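Local coordinates for protein ElaA (Escherichia coli, PDB 5Z6N), which probably acts as an N-acetyltransferase of the GNAT superfamily, transferring acetyl groups from acetyl-coenzyme A, at residues 22-27 with 77-82. Residues are numbered along the deposited sequence; the frame is centred on the assembly and turned at random.
Sequences QLRCAV and IGRVIV
Leu23 reaches from helix 14-31 toward strand 75-82 and meets Ile81, methyl to methyl, with CD1 of Leu23 3.3 Å from CG2 of Ile81 and also beside its CD1. The helix crosses strand 75-82 nearly at right angles, the axes of the two short segments passing 9.5 Å apart.

At Arg24 the contact changes from apolar to polar. Its aliphatic stem runs across the end of Ile81, CG of Arg24 lying 3.7 Å from CD1 of Ile81; beyond that, a bend at chi3 turns the guanidinium toward Arg79. CG of Arg79 lies over one face of this group, nearer its edge atoms than its centre, while the two guanidinium planes are turned 77° from each other and NH1 of Arg24 comes within 3.8 Å of NH1 of Arg79.

One turn on, Val27 points CG2 at CG2 of Ile81, 3.7 Å away, so the isoleucine branch meets both Leu23 and Val27. Val80 and Val82 instead touch helix 91-106, which packs on the opposite face of the sheet.

Arg79 has a left-handed backbone (phi 65°, psi 31°), and the pairing with strand 59-67 slips by one residue between Gly78-Arg64 and Ile81-Tyr62: a beta bulge, as in the fourth strand of GNAT folds.

Asp38 lies between the paired arginines, its OD1 forming salt bridges with NE of both, which probably lets them come so close; Asp43 takes NH2 of Arg24. The shared carboxylate of Asp38, with Asp43 on Arg24, would offset the like charges, joining helix to bulge electrostatically beside an apolar seam.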
ATOM      1  N   GLN B  22      -1.033  -1.784  -4.654  1.00 16.34           N
ATOM      2  CA  GLN B  22       0.083  -2.644  -5.035  1.00 16.28           C
ATOM      3  C   GLN B  22       0.750  -2.148  -6.308  1.00 18.03           C
ATOM      4  O   GLN B  22       1.978  -2.207  -6.443  1.00 22.60           O
ATOM      5  CB  GLN B  22      -0.412  -4.080  -5.209  1.00 19.15           C
ATOM      6  CG  GLN B  22       0.425  -4.947  -6.123  1.00 18.98           C
ATOM      7  CD  GLN B  22      -0.196  -6.322  -6.342  1.00 24.14           C
ATOM      8  OE1 GLN B  22       0.073  -7.255  -5.593  1.00 31.52           O
ATOM      9  NE2 GLN B  22      -1.029  -6.447  -7.363  1.00 19.52           N
ATOM     10  N   LEU B  23      -0.046  -1.659  -7.257  1.00 22.55           N
ATOM     11  CA  LEU B  23       0.500  -1.083  -8.478  1.00 24.06           C
ATOM     12  C   LEU B  23       1.097   0.297  -8.225  1.00 23.70           C
ATOM     13  O   LEU B  23       2.116   0.650  -8.833  1.00 17.75           O
ATOM     14  CB  LEU B  23      -0.599  -1.039  -9.543  1.00 24.70           C
ATOM     15  CG  LEU B  23      -0.334  -0.660 -10.998  1.00 29.15           C
ATOM     16  CD1 LEU B  23      -0.486   0.832 -11.162  1.00 28.69           C
ATOM     17  CD2 LEU B  23       1.036  -1.135 -11.473  1.00 13.49           C
ATOM     18  N   ARG B  24       0.499   1.073  -7.318  1.00 24.61           N
ATOM     19  CA  ARG B  24       1.090   2.350  -6.929  1.00 23.66           C
ATOM     20  C   ARG B  24       2.420   2.138  -6.220  1.00 28.72           C
ATOM     21  O   ARG B  24       3.400   2.843  -6.491  1.00 30.63           O
ATOM     22  CB  ARG B  24       0.124   3.130  -6.037  1.00 23.37           C
ATOM     23  CG  ARG B  24      -0.858   4.010  -6.792  1.00 22.87           C
ATOM     24  CD  ARG B  24      -2.138   4.184  -6.004  1.00 11.18           C
ATOM     25  NE  ARG B  24      -1.911   4.905  -4.755  1.00 11.22           N
ATOM     26  CZ  ARG B  24      -2.884   5.387  -3.988  1.00 11.26           C
ATOM     27  NH1 ARG B  24      -2.590   6.028  -2.867  1.00 14.80           N
ATOM     28  NH2 ARG B  24      -4.151   5.234  -4.344  1.00 11.25           N
ATOM     29  N   CYS B  25       2.466   1.176  -5.297  1.00 30.46           N
ATOM     30  CA  CYS B  25       3.720   0.831  -4.639  1.00 29.80           C
ATOM     31  C   CYS B  25       4.767   0.394  -5.657  1.00 28.59           C
ATOM     32  O   CYS B  25       5.925   0.824  -5.604  1.00 27.88           O
ATOM     33  CB  CYS B  25       3.474  -0.273  -3.607  1.00 30.36           C
ATOM     34  SG  CYS B  25       4.866  -0.621  -2.514  1.00 31.61           S
ATOM     35  N   ALA B  26       4.360  -0.449  -6.611  1.00 26.63           N
ATOM     36  CA  ALA B  26       5.299  -0.992  -7.587  1.00 27.32           C
ATOM     37  C   ALA B  26       5.918   0.094  -8.459  1.00 27.08           C
ATOM     38  O   ALA B  26       7.025  -0.085  -8.979  1.00 14.80           O
ATOM     39  CB  ALA B  26       4.593  -2.027  -8.461  1.00 24.12           C
ATOM     40  N   VAL B  27       5.234   1.221  -8.625  1.00 25.64           N
ATOM     41  CA  VAL B  27       5.701   2.258  -9.538  1.00 25.23           C
ATOM     42  C   VAL B  27       6.319   3.462  -8.838  1.00 24.76           C
ATOM     43  O   VAL B  27       7.391   3.938  -9.230  1.00 18.66           O
ATOM     44  CB  VAL B  27       4.543   2.776 -10.410  1.00 21.86           C
ATOM     45  CG1 VAL B  27       4.961   4.035 -11.141  1.00 26.84           C
ATOM     46  CG2 VAL B  27       4.104   1.699 -11.393  1.00 18.22           C
ATOM     47  N   ILE B  77      -5.813  15.837  -9.974  1.00 29.07           N
ATOM     48  CA  ILE B  77      -5.487  14.545 -10.564  1.00 25.15           C
ATOM     49  C   ILE B  77      -4.093  14.155 -10.095  1.00 22.49           C
ATOM     50  O   ILE B  77      -3.194  15.001 -10.027  1.00 20.94           O
ATOM     51  CB  ILE B  77      -5.558  14.582 -12.103  1.00 19.36           C
ATOM     52  CG1 ILE B  77      -6.979  14.876 -12.575  1.00 14.70           C
ATOM     53  CG2 ILE B  77      -5.075  13.270 -12.702  1.00 22.40           C
ATOM     54  CD1 ILE B  77      -7.105  14.906 -14.080  1.00 19.10           C
ATOM     55  N   GLY B  78      -3.917  12.883  -9.754  1.00 22.19           N
ATOM     56  CA  GLY B  78      -2.620  12.411  -9.304  1.00 20.61           C
ATOM     57  C   GLY B  78      -2.549  10.902  -9.364  1.00 24.19           C
ATOM     58  O   GLY B  78      -3.538  10.222  -9.657  1.00 29.47           O
ATOM     59  N   ARG B  79      -1.348  10.388  -9.077  1.00 23.81           N
ATOM     60  CA  ARG B  79      -1.052   8.950  -9.076  1.00 27.86           C
ATOM     61  C   ARG B  79      -1.183   8.338 -10.471  1.00 25.27           C
ATOM     62  O   ARG B  79      -1.519   7.158 -10.616  1.00 24.31           O
ATOM     63  CB  ARG B  79      -1.936   8.194  -8.075  1.00 27.59           C
ATOM     64  CG  ARG B  79      -1.786   8.637  -6.637  1.00 28.37           C
ATOM     65  CD  ARG B  79      -0.324   8.677  -6.225  1.00 28.55           C
ATOM     66  NE  ARG B  79      -0.139   8.328  -4.823  1.00 26.88           N
ATOM     67  CZ  ARG B  79      -0.165   9.216  -3.833  1.00 19.68           C
ATOM     68  NH1 ARG B  79       0.017   8.824  -2.583  1.00 18.15           N
ATOM     69  NH2 ARG B  79      -0.401  10.494  -4.083  1.00 16.97           N
ATOM     70  N   VAL B  80      -0.897   9.125 -11.507  1.00 21.77           N
ATOM     71  CA  VAL B  80      -1.138   8.702 -12.884  1.00 28.86           C
ATOM     72  C   VAL B  80      -0.151   7.603 -13.257  1.00 25.42           C
ATOM     73  O   VAL B  80       1.069   7.806 -13.212  1.00 19.84           O
ATOM     74  CB  VAL B  80      -1.031   9.896 -13.841  1.00 28.30           C
ATOM     75  CG1 VAL B  80      -1.258   9.450 -15.284  1.00 20.08           C
ATOM     76  CG2 VAL B  80      -2.018  10.993 -13.427  1.00 23.47           C
ATOM     77  N   ILE B  81      -0.672   6.430 -13.628  1.00 26.00           N
ATOM     78  CA  ILE B  81       0.164   5.264 -13.897  1.00 29.48           C
ATOM     79  C   ILE B  81      -0.275   4.562 -15.171  1.00 28.61           C
ATOM     80  O   ILE B  81      -1.472   4.435 -15.450  1.00 30.04           O
ATOM     81  CB  ILE B  81       0.145   4.247 -12.736  1.00 27.51           C
ATOM     82  CG1 ILE B  81       0.519   4.910 -11.414  1.00 21.98           C
ATOM     83  CG2 ILE B  81       1.103   3.108 -13.031  1.00 13.29           C
ATOM     84  CD1 ILE B  81       0.433   3.977 -10.238  1.00 17.92           C
ATOM     85  N   VAL B  82       0.712   4.108 -15.940  1.00 27.88           N
ATOM     86  CA  VAL B  82       0.577   3.005 -16.880  1.00 26.88           C
ATOM     87  C   VAL B  82       1.598   1.949 -16.481  1.00 32.07           C
ATOM     88  O   VAL B  82       2.745   2.279 -16.154  1.00 30.38           O
ATOM     89  CB  VAL B  82       0.797   3.456 -18.338  1.00 26.81           C
ATOM     90  CG1 VAL B  82       0.827   2.251 -19.263  1.00 25.97           C
ATOM     91  CG2 VAL B  82      -0.276   4.447 -18.761  1.00 21.84           C
TER